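Local coordinates for BH1974 protein (Bacillus halodurans, PDB 3ON5) that probably acts, like its XdhC and CoxI relatives, in the maturation of molybdenum-containing dehydrogenases such as xanthine dehydrogenase, at residues Val37-His43 with Ile115-Pro121; Leu73-Leu77 with Val94-Ser98; Gln34-Met38 with Ala81-Trp85; Ser142-Lys147 with Met191-Ser197. All coordinates share one frame; numbering follows the deposited sequence.

Contact 1 of 4, residues Val37-His43 with Ile115-Pro121; sequences VMATIIH and ISVLLEP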
loop_
_atom_site.group_PDB
_atom_site.type_symbol
_atom_site.label_atom_id
_atom_site.label_comp_id
_atom_site.label_asym_id
_atom_site.label_seq_id
_atom_site.Cartn_x
_atom_site.Cartn_y
_atom_site.Cartn_z
ATOM N N VAL A 37 -7.358 -23.532 1.662
ATOM C CA VAL A 37 -8.536 -24.139 2.273
ATOM C C VAL A 37 -9.725 -23.456 1.627
ATOM O O VAL A 37 -9.733 -22.245 1.434
ATOM C CB VAL A 37 -8.550 -24.095 3.811
ATOM C CG1 VAL A 37 -9.871 -24.599 4.376
ATOM C CG2 VAL A 37 -7.402 -24.907 4.368
HETATM N N MSE A 38 -10.666 -24.252 1.190
HETATM C CA MSE A 38 -11.842 -23.755 0.536
HETATM C C MSE A 38 -12.989 -23.724 1.525
HETATM O O MSE A 38 -13.262 -24.746 2.165
HETATM C CB MSE A 38 -12.145 -24.646 -0.648
HETATM C CG MSE A 38 -13.155 -24.079 -1.581
HETATM SE SE MSE A 38 -13.638 -25.498 -2.798
HETATM C CE MSE A 38 -14.652 -24.251 -4.052
ATOM N N ALA A 39 -13.637 -22.538 1.681
ATOM C CA ALA A 39 -14.802 -22.348 2.547
ATOM C C ALA A 39 -16.049 -22.264 1.709
ATOM O O ALA A 39 -16.076 -21.513 0.746
ATOM C CB ALA A 39 -14.652 -21.104 3.400
ATOM N N THR A 40 -17.067 -23.061 2.042
ATOM C CA THR A 40 -18.328 -23.086 1.307
ATOM C C THR A 40 -19.481 -22.984 2.300
ATOM O O THR A 40 -19.504 -23.712 3.298
ATOM C CB THR A 40 -18.417 -24.361 0.438
ATOM O OG1 THR A 40 -17.245 -24.471 -0.359
ATOM C CG2 THR A 40 -19.635 -24.382 -0.471
ATOM N N ILE A 41 -20.435 -22.078 2.021
ATOM C CA ILE A 41 -21.640 -21.946 2.840
ATOM C C ILE A 41 -22.575 -23.078 2.416
ATOM O O ILE A 41 -23.184 -22.999 1.347
ATOM C CB ILE A 41 -22.304 -20.545 2.756
ATOM C CG1 ILE A 41 -21.326 -19.441 3.131
ATOM C CG2 ILE A 41 -23.489 -20.503 3.679
ATOM C CD1 ILE A 41 -21.886 -18.067 2.898
ATOM N N ILE A 42 -22.641 -24.141 3.231
ATOM C CA ILE A 42 -23.435 -25.334 2.928
ATOM C C ILE A 42 -24.847 -25.216 3.520
ATOM O O ILE A 42 -25.705 -26.035 3.166
ATOM C CB ILE A 42 -22.749 -26.632 3.412
ATOM C CG1 ILE A 42 -22.516 -26.622 4.952
ATOM C CG2 ILE A 42 -21.460 -26.866 2.610
ATOM C CD1 ILE A 42 -21.950 -27.875 5.544
ATOM N N HIS A 43 -25.095 -24.224 4.413
ATOM C CA HIS A 43 -26.425 -23.987 4.991
ATOM C C HIS A 43 -26.539 -22.574 5.562
ATOM O O HIS A 43 -25.566 -22.022 6.098
ATOM C CB HIS A 43 -26.770 -25.005 6.078
ATOM C CG HIS A 43 -28.229 -25.020 6.428
ATOM N ND1 HIS A 43 -29.190 -25.452 5.512
ATOM C CD2 HIS A 43 -28.850 -24.712 7.597
ATOM C CE1 HIS A 43 -30.354 -25.355 6.141
ATOM N NE2 HIS A 43 -30.200 -24.929 7.401
ATOM N N ILE A 115 -25.046 -19.309 9.942
ATOM C CA ILE A 115 -24.476 -19.940 8.752
ATOM C C ILE A 115 -23.576 -21.115 9.152
ATOM O O ILE A 115 -22.901 -21.079 10.186
ATOM C CB ILE A 115 -23.706 -18.963 7.800
ATOM C CG1 ILE A 115 -22.407 -18.378 8.417
ATOM C CG2 ILE A 115 -24.641 -17.888 7.228
ATOM C CD1 ILE A 115 -21.538 -17.547 7.445
ATOM N N SER A 116 -23.586 -22.154 8.293
ATOM C CA SER A 116 -22.767 -23.362 8.367
ATOM C C SER A 116 -21.718 -23.310 7.227
ATOM O O SER A 116 -22.058 -23.352 6.025
ATOM C CB SER A 116 -23.645 -24.611 8.295
ATOM O OG SER A 116 -24.724 -24.578 9.220
ATOM N N VAL A 117 -20.449 -23.144 7.613
ATOM C CA VAL A 117 -19.332 -23.048 6.674
ATOM C C VAL A 117 -18.569 -24.370 6.677
ATOM O O VAL A 117 -18.176 -24.838 7.749
ATOM C CB VAL A 117 -18.398 -21.847 7.029
ATOM C CG1 VAL A 117 -17.277 -21.684 6.002
ATOM C CG2 VAL A 117 -19.189 -20.547 7.177
ATOM N N LEU A 118 -18.378 -24.977 5.491
ATOM C CA LEU A 118 -17.600 -26.207 5.341
ATOM C C LEU A 118 -16.206 -25.866 4.797
ATOM O O LEU A 118 -16.079 -25.352 3.676
ATOM C CB LEU A 118 -18.305 -27.240 4.440
ATOM C CG LEU A 118 -17.493 -28.499 4.026
ATOM C CD1 LEU A 118 -17.243 -29.438 5.206
ATOM C CD2 LEU A 118 -18.204 -29.253 2.960
ATOM N N LEU A 119 -15.167 -26.175 5.601
ATOM C CA LEU A 119 -13.764 -25.922 5.268
ATOM C C LEU A 119 -13.112 -27.216 4.780
ATOM O O LEU A 119 -13.132 -28.211 5.499
ATOM C CB LEU A 119 -13.022 -25.347 6.496
ATOM C CG LEU A 119 -13.499 -23.977 7.002
ATOM C CD1 LEU A 119 -13.207 -23.797 8.442
ATOM C CD2 LEU A 119 -12.879 -22.868 6.244
ATOM N N GLU A 120 -12.609 -27.215 3.532
ATOM C CA GLU A 120 -11.950 -28.357 2.881
ATOM C C GLU A 120 -10.540 -28.019 2.468
ATOM O O GLU A 120 -10.355 -27.017 1.774
ATOM C CB GLU A 120 -12.717 -28.809 1.644
ATOM C CG GLU A 120 -14.030 -29.499 1.931
ATOM C CD GLU A 120 -14.839 -29.681 0.666
ATOM O OE1 GLU A 120 -15.251 -28.649 0.085
ATOM O OE2 GLU A 120 -15.033 -30.845 0.240
ATOM N N PRO A 121 -9.517 -28.833 2.839
ATOM C CA PRO A 121 -8.160 -28.514 2.369
ATOM C C PRO A 121 -8.038 -28.836 0.888
ATOM O O PRO A 121 -8.405 -29.939 0.473
ATOM C CB PRO A 121 -7.254 -29.388 3.239
ATOM C CG PRO A 121 -8.126 -30.469 3.775
ATOM C CD PRO A 121 -9.557 -30.076 3.641
HETATM O O HOH W 1 -15.409 -25.959 0.966
#

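Contact 2 of 4, residues Leu73-Leu77 with Val94-Ser98; sequences LETDL and VYDLS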
loop_
_atom_site.group_PDB
_atom_site.type_symbol
_atom_site.label_atom_id
_atom_site.label_comp_id
_atom_site.label_asym_id
_atom_site.label_seq_id
_atom_site.Cartn_x
_atom_site.Cartn_y
_atom_site.Cartn_z
ATOM N N LEU A 73 -16.043 -12.545 11.072
ATOM C CA LEU A 73 -16.199 -13.973 10.807
ATOM C C LEU A 73 -14.963 -14.526 10.104
ATOM O O LEU A 73 -14.425 -15.552 10.522
ATOM C CB LEU A 73 -17.449 -14.166 9.933
ATOM C CG LEU A 73 -17.707 -15.572 9.412
ATOM C CD1 LEU A 73 -18.974 -16.089 9.928
ATOM C CD2 LEU A 73 -17.803 -15.586 7.913
ATOM N N GLU A 74 -14.511 -13.818 9.043
ATOM C CA GLU A 74 -13.362 -14.153 8.205
ATOM C C GLU A 74 -12.089 -14.274 9.034
ATOM O O GLU A 74 -11.197 -15.051 8.684
ATOM C CB GLU A 74 -13.157 -13.107 7.093
ATOM C CG GLU A 74 -14.176 -13.131 5.953
ATOM C CD GLU A 74 -15.619 -12.703 6.176
ATOM O OE1 GLU A 74 -15.923 -12.093 7.227
ATOM O OE2 GLU A 74 -16.438 -12.929 5.256
ATOM N N THR A 75 -12.043 -13.529 10.147
ATOM C CA THR A 75 -10.930 -13.481 11.086
ATOM C C THR A 75 -10.830 -14.828 11.833
ATOM O O THR A 75 -9.717 -15.317 12.034
ATOM C CB THR A 75 -11.115 -12.292 12.044
ATOM O OG1 THR A 75 -11.480 -11.117 11.296
ATOM C CG2 THR A 75 -9.870 -12.015 12.874
ATOM N N ASP A 76 -11.992 -15.430 12.213
ATOM C CA ASP A 76 -12.051 -16.718 12.921
ATOM C C ASP A 76 -11.809 -17.886 11.949
ATOM O O ASP A 76 -11.058 -18.814 12.278
ATOM C CB ASP A 76 -13.393 -16.905 13.647
ATOM C CG ASP A 76 -13.449 -18.145 14.528
ATOM O OD1 ASP A 76 -12.568 -18.293 15.407
ATOM O OD2 ASP A 76 -14.396 -18.944 14.367
ATOM N N LEU A 77 -12.431 -17.831 10.757
ATOM C CA LEU A 77 -12.252 -18.840 9.722
ATOM C C LEU A 77 -10.783 -19.016 9.372
ATOM O O LEU A 77 -10.339 -20.148 9.264
ATOM C CB LEU A 77 -13.039 -18.492 8.463
ATOM C CG LEU A 77 -14.538 -18.702 8.515
ATOM C CD1 LEU A 77 -15.203 -18.188 7.239
ATOM C CD2 LEU A 77 -14.871 -20.173 8.708
ATOM N N VAL A 94 -20.234 -23.698 12.536
ATOM C CA VAL A 94 -21.527 -23.007 12.589
ATOM C C VAL A 94 -21.317 -21.675 13.302
ATOM O O VAL A 94 -20.678 -21.624 14.360
ATOM C CB VAL A 94 -22.652 -23.844 13.238
ATOM C CG1 VAL A 94 -23.988 -23.120 13.153
ATOM C CG2 VAL A 94 -22.762 -25.212 12.567
ATOM N N TYR A 95 -21.834 -20.601 12.691
ATOM C CA TYR A 95 -21.723 -19.255 13.219
ATOM C C TYR A 95 -23.060 -18.610 13.473
ATOM O O TYR A 95 -23.797 -18.363 12.520
ATOM C CB TYR A 95 -20.954 -18.379 12.236
ATOM C CG TYR A 95 -19.486 -18.681 12.175
ATOM C CD1 TYR A 95 -18.599 -18.096 13.072
ATOM C CD2 TYR A 95 -18.965 -19.498 11.172
ATOM C CE1 TYR A 95 -17.234 -18.339 12.999
ATOM C CE2 TYR A 95 -17.598 -19.745 11.084
ATOM C CZ TYR A 95 -16.737 -19.170 12.009
ATOM O OH TYR A 95 -15.389 -19.408 11.970
ATOM N N ASP A 96 -23.364 -18.278 14.743
ATOM C CA ASP A 96 -24.552 -17.475 15.035
ATOM C C ASP A 96 -24.161 -16.032 14.771
ATOM O O ASP A 96 -23.424 -15.454 15.583
ATOM C CB ASP A 96 -25.081 -17.693 16.465
ATOM C CG ASP A 96 -26.416 -17.014 16.746
ATOM O OD1 ASP A 96 -27.047 -16.494 15.775
ATOM O OD2 ASP A 96 -26.876 -17.073 17.916
ATOM N N LEU A 97 -24.545 -15.458 13.624
ATOM C CA LEU A 97 -24.089 -14.120 13.243
ATOM C C LEU A 97 -24.667 -13.013 14.126
ATOM O O LEU A 97 -24.075 -11.935 14.178
ATOM C CB LEU A 97 -24.420 -13.820 11.780
ATOM C CG LEU A 97 -23.788 -14.784 10.739
ATOM C CD1 LEU A 97 -24.100 -14.329 9.320
ATOM C CD2 LEU A 97 -22.267 -14.911 10.907
ATOM N N SER A 98 -25.768 -13.282 14.844
ATOM C CA SER A 98 -26.432 -12.333 15.740
ATOM C C SER A 98 -25.634 -12.166 17.049
ATOM O O SER A 98 -25.339 -11.036 17.446
ATOM C CB SER A 98 -27.854 -12.799 16.026
ATOM O OG SER A 98 -27.897 -14.100 16.591
#

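Contact 3 of 4, residues Gln34-Met38 with Ala81-Trp85; sequences QPRVM and AQKVW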
loop_
_atom_site.group_PDB
_atom_site.type_symbol
_atom_site.label_atom_id
_atom_site.label_comp_id
_atom_site.label_asym_id
_atom_site.label_seq_id
_atom_site.Cartn_x
_atom_site.Cartn_y
_atom_site.Cartn_z
ATOM N N GLN A 34 -0.344 -22.921 -3.895
ATOM C CA GLN A 34 0.087 -22.764 -2.493
ATOM C C GLN A 34 -0.929 -23.386 -1.547
ATOM O O GLN A 34 -2.094 -23.427 -1.927
ATOM C CB GLN A 34 0.242 -21.271 -2.162
ATOM C CG GLN A 34 -1.032 -20.419 -2.376
ATOM C CD GLN A 34 -1.038 -19.123 -1.614
ATOM O OE1 GLN A 34 -0.950 -19.083 -0.387
ATOM N NE2 GLN A 34 -1.263 -18.047 -2.314
ATOM N N PRO A 35 -0.621 -23.759 -0.291
ATOM C CA PRO A 35 -1.688 -24.264 0.593
ATOM C C PRO A 35 -2.938 -23.375 0.574
ATOM O O PRO A 35 -2.845 -22.149 0.724
ATOM C CB PRO A 35 -1.035 -24.249 1.967
ATOM C CG PRO A 35 0.374 -24.483 1.694
ATOM C CD PRO A 35 0.682 -23.783 0.396
ATOM N N ARG A 36 -4.090 -23.986 0.283
ATOM C CA ARG A 36 -5.395 -23.326 0.261
ATOM C C ARG A 36 -6.458 -24.182 0.908
ATOM O O ARG A 36 -6.480 -25.398 0.716
ATOM C CB ARG A 36 -5.864 -22.967 -1.147
ATOM C CG ARG A 36 -5.128 -21.878 -1.852
ATOM C CD ARG A 36 -5.797 -21.591 -3.199
ATOM N NE ARG A 36 -5.046 -20.614 -3.989
ATOM C CZ ARG A 36 -4.089 -20.924 -4.861
ATOM N NH1 ARG A 36 -3.780 -22.196 -5.096
ATOM N NH2 ARG A 36 -3.445 -19.966 -5.514
ATOM N N VAL A 37 -7.358 -23.532 1.662
ATOM C CA VAL A 37 -8.536 -24.139 2.273
ATOM C C VAL A 37 -9.725 -23.456 1.627
ATOM O O VAL A 37 -9.733 -22.245 1.434
ATOM C CB VAL A 37 -8.550 -24.095 3.811
ATOM C CG1 VAL A 37 -9.871 -24.599 4.376
ATOM C CG2 VAL A 37 -7.402 -24.907 4.368
HETATM N N MSE A 38 -10.666 -24.252 1.190
HETATM C CA MSE A 38 -11.842 -23.755 0.536
HETATM C C MSE A 38 -12.989 -23.724 1.525
HETATM O O MSE A 38 -13.262 -24.746 2.165
HETATM C CB MSE A 38 -12.145 -24.646 -0.648
HETATM C CG MSE A 38 -13.155 -24.079 -1.581
HETATM SE SE MSE A 38 -13.638 -25.498 -2.798
HETATM C CE MSE A 38 -14.652 -24.251 -4.052
ATOM N N ALA A 81 -9.211 -22.470 9.173
ATOM C CA ALA A 81 -8.616 -22.882 7.895
ATOM C C ALA A 81 -7.194 -23.376 8.083
ATOM O O ALA A 81 -6.821 -24.377 7.496
ATOM C CB ALA A 81 -8.632 -21.728 6.911
ATOM N N GLN A 82 -6.419 -22.696 8.929
ATOM C CA GLN A 82 -5.036 -23.017 9.255
ATOM C C GLN A 82 -4.973 -24.401 9.945
ATOM O O GLN A 82 -4.095 -25.202 9.626
ATOM C CB GLN A 82 -4.498 -21.895 10.147
ATOM C CG GLN A 82 -2.993 -21.652 10.103
ATOM C CD GLN A 82 -2.637 -20.211 10.456
ATOM O OE1 GLN A 82 -3.474 -19.292 10.433
ATOM N NE2 GLN A 82 -1.355 -19.952 10.666
ATOM N N LYS A 83 -5.961 -24.708 10.821
ATOM C CA LYS A 83 -6.068 -25.993 11.533
ATOM C C LYS A 83 -6.454 -27.095 10.552
ATOM O O LYS A 83 -5.811 -28.151 10.554
ATOM C CB LYS A 83 -7.079 -25.917 12.701
ATOM N N VAL A 84 -7.472 -26.827 9.683
ATOM C CA VAL A 84 -7.979 -27.733 8.643
ATOM C C VAL A 84 -6.803 -28.147 7.714
ATOM O O VAL A 84 -6.667 -29.332 7.417
ATOM C CB VAL A 84 -9.161 -27.093 7.860
ATOM C CG1 VAL A 84 -9.471 -27.834 6.562
ATOM C CG2 VAL A 84 -10.408 -26.998 8.732
ATOM N N TRP A 85 -5.934 -27.200 7.316
ATOM C CA TRP A 85 -4.789 -27.515 6.471
ATOM C C TRP A 85 -3.805 -28.430 7.184
ATOM O O TRP A 85 -3.315 -29.381 6.580
ATOM C CB TRP A 85 -4.042 -26.259 5.991
ATOM C CG TRP A 85 -2.915 -26.606 5.066
ATOM C CD1 TRP A 85 -1.602 -26.764 5.397
ATOM C CD2 TRP A 85 -3.047 -27.068 3.717
ATOM N NE1 TRP A 85 -0.887 -27.208 4.305
ATOM C CE2 TRP A 85 -1.752 -27.413 3.261
ATOM C CE3 TRP A 85 -4.135 -27.175 2.821
ATOM C CZ2 TRP A 85 -1.509 -27.816 1.945
ATOM C CZ3 TRP A 85 -3.890 -27.593 1.524
ATOM C CH2 TRP A 85 -2.592 -27.902 1.098
#

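Contact 4 of 4, residues Ser142-Lys147 with Met191-Ser197; sequences SVFHVK and MFTHIYS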
loop_
_atom_site.group_PDB
_atom_site.type_symbol
_atom_site.label_atom_id
_atom_site.label_comp_id
_atom_site.label_asym_id
_atom_site.label_seq_id
_atom_site.Cartn_x
_atom_site.Cartn_y
_atom_site.Cartn_z
ATOM N N SER A 142 -21.184 -27.542 -18.224
ATOM C CA SER A 142 -21.469 -27.378 -16.790
ATOM C C SER A 142 -21.096 -28.672 -16.026
ATOM O O SER A 142 -21.057 -29.758 -16.630
ATOM C CB SER A 142 -22.942 -27.027 -16.554
ATOM O OG SER A 142 -23.347 -25.817 -17.172
ATOM N N VAL A 143 -20.818 -28.565 -14.711
ATOM C CA VAL A 143 -20.425 -29.713 -13.884
ATOM C C VAL A 143 -21.301 -29.754 -12.617
ATOM O O VAL A 143 -21.400 -28.757 -11.910
ATOM C CB VAL A 143 -18.906 -29.663 -13.526
ATOM C CG1 VAL A 143 -18.495 -30.837 -12.635
ATOM C CG2 VAL A 143 -18.031 -29.602 -14.777
ATOM N N PHE A 144 -21.913 -30.901 -12.329
ATOM C CA PHE A 144 -22.748 -31.044 -11.142
ATOM C C PHE A 144 -21.919 -31.614 -10.007
ATOM O O PHE A 144 -21.462 -32.754 -10.071
ATOM C CB PHE A 144 -23.983 -31.924 -11.417
ATOM C CG PHE A 144 -25.017 -31.869 -10.319
ATOM C CD1 PHE A 144 -24.919 -32.695 -9.204
ATOM C CD2 PHE A 144 -26.100 -31.009 -10.405
ATOM C CE1 PHE A 144 -25.875 -32.636 -8.183
ATOM C CE2 PHE A 144 -27.062 -30.962 -9.389
ATOM C CZ PHE A 144 -26.946 -31.780 -8.290
ATOM N N HIS A 145 -21.749 -30.832 -8.959
ATOM C CA HIS A 145 -20.958 -31.243 -7.811
ATOM C C HIS A 145 -21.850 -31.660 -6.660
ATOM O O HIS A 145 -22.870 -31.026 -6.409
ATOM C CB HIS A 145 -20.034 -30.096 -7.385
ATOM C CG HIS A 145 -19.163 -30.405 -6.206
ATOM N ND1 HIS A 145 -18.371 -31.537 -6.171
ATOM C CD2 HIS A 145 -18.918 -29.670 -5.098
ATOM C CE1 HIS A 145 -17.704 -31.473 -5.034
ATOM N NE2 HIS A 145 -18.000 -30.367 -4.359
ATOM N N VAL A 146 -21.449 -32.724 -5.951
ATOM C CA VAL A 146 -22.166 -33.240 -4.792
ATOM C C VAL A 146 -21.148 -33.659 -3.719
ATOM O O VAL A 146 -20.127 -34.269 -4.034
ATOM C CB VAL A 146 -23.135 -34.406 -5.160
ATOM C CG1 VAL A 146 -22.419 -35.593 -5.819
ATOM C CG2 VAL A 146 -23.961 -34.863 -3.951
ATOM N N LYS A 147 -21.433 -33.319 -2.453
ATOM C CA LYS A 147 -20.632 -33.742 -1.305
ATOM C C LYS A 147 -21.494 -34.561 -0.355
ATOM O O LYS A 147 -22.614 -34.161 -0.066
ATOM C CB LYS A 147 -20.014 -32.551 -0.555
ATOM C CG LYS A 147 -19.176 -31.577 -1.362
ATOM C CD LYS A 147 -18.809 -30.420 -0.450
ATOM C CE LYS A 147 -18.249 -29.197 -1.127
ATOM N NZ LYS A 147 -16.934 -29.446 -1.763
HETATM N N MSE A 191 -26.102 -33.871 2.748
HETATM C CA MSE A 191 -25.861 -33.723 1.318
HETATM C C MSE A 191 -25.838 -32.261 0.909
HETATM O O MSE A 191 -26.748 -31.509 1.271
HETATM C CB MSE A 191 -26.930 -34.457 0.498
HETATM C CG MSE A 191 -26.660 -34.422 -1.018
HETATM SE SE MSE A 191 -28.192 -34.844 -2.142
HETATM C CE MSE A 191 -29.214 -33.239 -1.843
ATOM N N PHE A 192 -24.810 -31.876 0.125
ATOM C CA PHE A 192 -24.640 -30.555 -0.451
ATOM C C PHE A 192 -24.393 -30.693 -1.944
ATOM O O PHE A 192 -23.556 -31.493 -2.361
ATOM C CB PHE A 192 -23.516 -29.758 0.227
ATOM C CG PHE A 192 -23.238 -28.447 -0.472
ATOM C CD1 PHE A 192 -24.063 -27.344 -0.275
ATOM C CD2 PHE A 192 -22.167 -28.326 -1.354
ATOM C CE1 PHE A 192 -23.822 -26.150 -0.946
ATOM C CE2 PHE A 192 -21.931 -27.127 -2.030
ATOM C CZ PHE A 192 -22.758 -26.051 -1.820
ATOM N N THR A 193 -25.118 -29.907 -2.748
ATOM C CA THR A 193 -24.988 -29.892 -4.201
ATOM C C THR A 193 -24.766 -28.475 -4.678
ATOM O O THR A 193 -25.256 -27.519 -4.073
ATOM C CB THR A 193 -26.212 -30.517 -4.896
ATOM O OG1 THR A 193 -27.387 -29.790 -4.533
ATOM C CG2 THR A 193 -26.373 -32.003 -4.591
ATOM N N HIS A 194 -24.027 -28.347 -5.776
ATOM C CA HIS A 194 -23.691 -27.091 -6.413
ATOM C C HIS A 194 -23.371 -27.326 -7.870
ATOM O O HIS A 194 -22.636 -28.255 -8.194
ATOM C CB HIS A 194 -22.505 -26.436 -5.694
ATOM C CG HIS A 194 -22.099 -25.134 -6.293
ATOM N ND1 HIS A 194 -22.661 -23.940 -5.871
ATOM C CD2 HIS A 194 -21.218 -24.882 -7.284
ATOM C CE1 HIS A 194 -22.098 -23.002 -6.612
ATOM N NE2 HIS A 194 -21.218 -23.521 -7.473
ATOM N N ILE A 195 -23.883 -26.467 -8.748
ATOM C CA ILE A 195 -23.621 -26.588 -10.175
ATOM C C ILE A 195 -22.603 -25.566 -10.574
ATOM O O ILE A 195 -22.791 -24.361 -10.371
ATOM C CB ILE A 195 -24.898 -26.468 -11.044
ATOM C CG1 ILE A 195 -25.978 -27.476 -10.577
ATOM C CG2 ILE A 195 -24.559 -26.636 -12.544
ATOM C CD1 ILE A 195 -27.290 -27.385 -11.243
ATOM N N TYR A 196 -21.522 -26.059 -11.161
ATOM C CA TYR A 196 -20.475 -25.226 -11.703
ATOM C C TYR A 196 -20.831 -24.948 -13.120
ATOM O O TYR A 196 -20.868 -25.892 -13.906
ATOM C CB TYR A 196 -19.109 -25.900 -11.565
ATOM C CG TYR A 196 -18.590 -25.974 -10.149
ATOM C CD1 TYR A 196 -17.878 -24.909 -9.583
ATOM C CD2 TYR A 196 -18.729 -27.137 -9.396
ATOM C CE1 TYR A 196 -17.342 -24.994 -8.296
ATOM C CE2 TYR A 196 -18.204 -27.232 -8.105
ATOM C CZ TYR A 196 -17.515 -26.157 -7.557
ATOM O OH TYR A 196 -16.986 -26.281 -6.297
ATOM N N SER A 197 -21.227 -23.711 -13.453
ATOM C CA SER A 197 -21.573 -23.464 -14.867
ATOM C C SER A 197 -20.634 -22.459 -15.520
ATOM O O SER A 197 -20.011 -21.662 -14.814
ATOM C CB SER A 197 -23.007 -22.972 -15.015
ATOM O OG SER A 197 -23.939 -24.042 -14.992
#

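Contact 1 of 4, residues Val37-His43 with Ile115-Pro121
Val37-His43 and Ile115-Pro121 run antiparallel, 159° between their directions, with hydrogen-bonded pairs at Met38-Glu120 and Thr40-Leu118. Met38 N donates to Glu120 O at 2.8 Å. Past the Ile41-Val117 pair the register slips by one residue: Ile42 N donates to Ser116 O at 3.0 Å, while His43 O accepts from Ser116 N. Ile42 and His43 thus share one partner in a classic beta bulge.

On the face carrying Val37, Ala39 and Ile41, the small Ala39 CB touches both Val117 CG1 (3.7 Å) and Leu119 CD2 (3.8 Å). Val37 sends CG1 obliquely across Leu119 CB, and helix 73-87 packs over this side of the sheet through Val84 and Lys80.

The other face carries Met38, a selenomethionine, with Thr40, Leu118 and Glu120. At the bulge, Ile42 holds CG1 between its backbone N and carbonyl carbon (chi1 60°), which leaves CG2 to rest on Leu118 CB of this face at 3.7 Å. Nearer Met38 the surface is more polar. A water there hydrogen-bonds Met38 O, Thr40 OG1 (2.7 Å) and Glu120 OE1 (2.8 Å). Lys147 forms a salt bridge with the same OE1. The buried carboxylate therefore meets a cation as well as water, and its charge is probably balanced within the protein.

Contact 2 of 4, residues Leu73-Leu77 with Val94-Ser98
Leu73 lays its CD1 methyl over one face of the Tyr95 ring in a CH-pi contact, 3.7 Å from the centroid. With CG anti to the backbone N (chi1 173°), the side chain leaves the helix toward the strand, and the same methyl also meets Leu97 CD2 at 3.6 Å. The helix lies against one face of the antiparallel sheet of the XdhC and CoxI family region, where Leu73 and Leu77 also touch Ile115 and Val117 of the neighbouring strand, and Tyr95 projects to meet it from strand 91-96, one of the two outer strands of the sheet within this chain. Asp76 takes up the phenol: Tyr95 OH donates to Asp76 OD2 at 2.6 Å. The hydroxyl approaches this oxygen on its anti side, 28° out of the carboxylate plane, and the carboxylate stands nearly perpendicular to the ring. Leu103 packs on both residues of this pair. Leu77, one helical turn on from Leu73 and donating its amide to Leu73 O, borders the ring, its CD2 lying near the ring plane at the edge, 3.6 Å from Tyr95 CE2, on the flank away from the CE1 atom that Asp76 borders.

Contact 3 of 4, residues Gln34-Met38 with Ala81-Trp85
Pro35 lays its CB over one face of the Trp85 indole where helix 73-87 packs across the start of strand 36-46, an alpha-helix laid over one face of the antiparallel sheet in the XdhC and CoxI family region. The contact is CH-pi: Pro35 CB stands 3.7 Å from the centroid of the six-membered ring of Trp85, 22° off its normal and offset toward the rim near CE2. The indole reaches the proline because Trp85 keeps CG anti to its backbone N (chi1 -177°). Arg36 brings its backbone carbonyl obliquely to the same indole, with Arg36 O 3.5 Å from Trp85 CZ3. Next along the strand, Val37 faces the helix. Its CB lies 3.9 Å from Ala81 CB, its CG1 meets Val84 CG1 at the same distance, and its CG2 sits near the ring plane of Trp85, at the indole's edge. No hydrogen bond links the two segments, so the contact is held by apolar packing.

Further out, Pro121 packs against the indole from strand 113-121, and Trp105 of the second subunit brings its own ring to Trp85 with the planes at about 40°, while also touching Pro35 and Val37. This end of the helix therefore lies at a subunit interface. Arg36 points the other way, its NE hydrogen-bonded to Gln59 and one face of its guanidinium overlain by Gln34 CG. The helical turn that presents the indole is closed by Trp85 N donating to Ala81 O at 3.0 Å.

Contact 4 of 4, residues Ser142-Lys147 with Met191-Ser197
Phe144 sets its ring obliquely against two side chains of the facing strand: CD2 lies 3.5 Å from Ile195 CG1, and CE1 lies 3.7 Å from Thr193 CG2. Ile180 of helix 176-181 packs on the same side chain.

The other face carries His145, whose CG, anti to the backbone N (chi1 -180°), takes the imidazole along beside Tyr196, both pointing the same way. His145 CB lies 3.5 Å from Tyr196 CE2, at the edge of the phenol ring, and the two ring planes are turned 51° apart. Within its own strand, Tyr196 has His194 CD2 over the centre of one face. The imidazole of His145 is fixed at both nitrogens: NE2 accepts from Lys147 NZ (3.0 Å), exactly in the ring plane, and ND1 bonds to Ala159 O, while Phe160 stacks on the ring. The same ammonium also serves Glu120 of the neighbouring sheet.

Backbone bonds pair Val143 with Tyr196, His145 with His194 and Lys147 with Phe192; His145 N reaches His194 O at 2.8 Å. Beyond the strand ends, Ser142 OG and Ser197 OG share a hydrogen bond of 2.9 Å. This regular antiparallel pairing places strand 191-196 at one side of the four-stranded sheet of the BH1974-like central domain.

In the fold
From the N terminus, the stretch from Gln34 into strand 36-46 opens contacts 3 and 1, which share Val37 and Met38. Contact 3 closes first, at helix 73-87; contact 1 closes later, when strand 113-121 returns beside strand 36-46. Contact 2 starts on the same helix and ends on strand 91-96, so its span crosses that of contact 3 and lies wholly within that of contact 1. These three build one unit, a helix packed on an antiparallel sheet. Contact 4 follows in series, closing a separate loop in the central domain, its centre about 24 Å from that of contact 2. Besides the charge pair, packing of Thr40 on Phe192 and Met38 on Tyr196 ties contact 1 to contact 4.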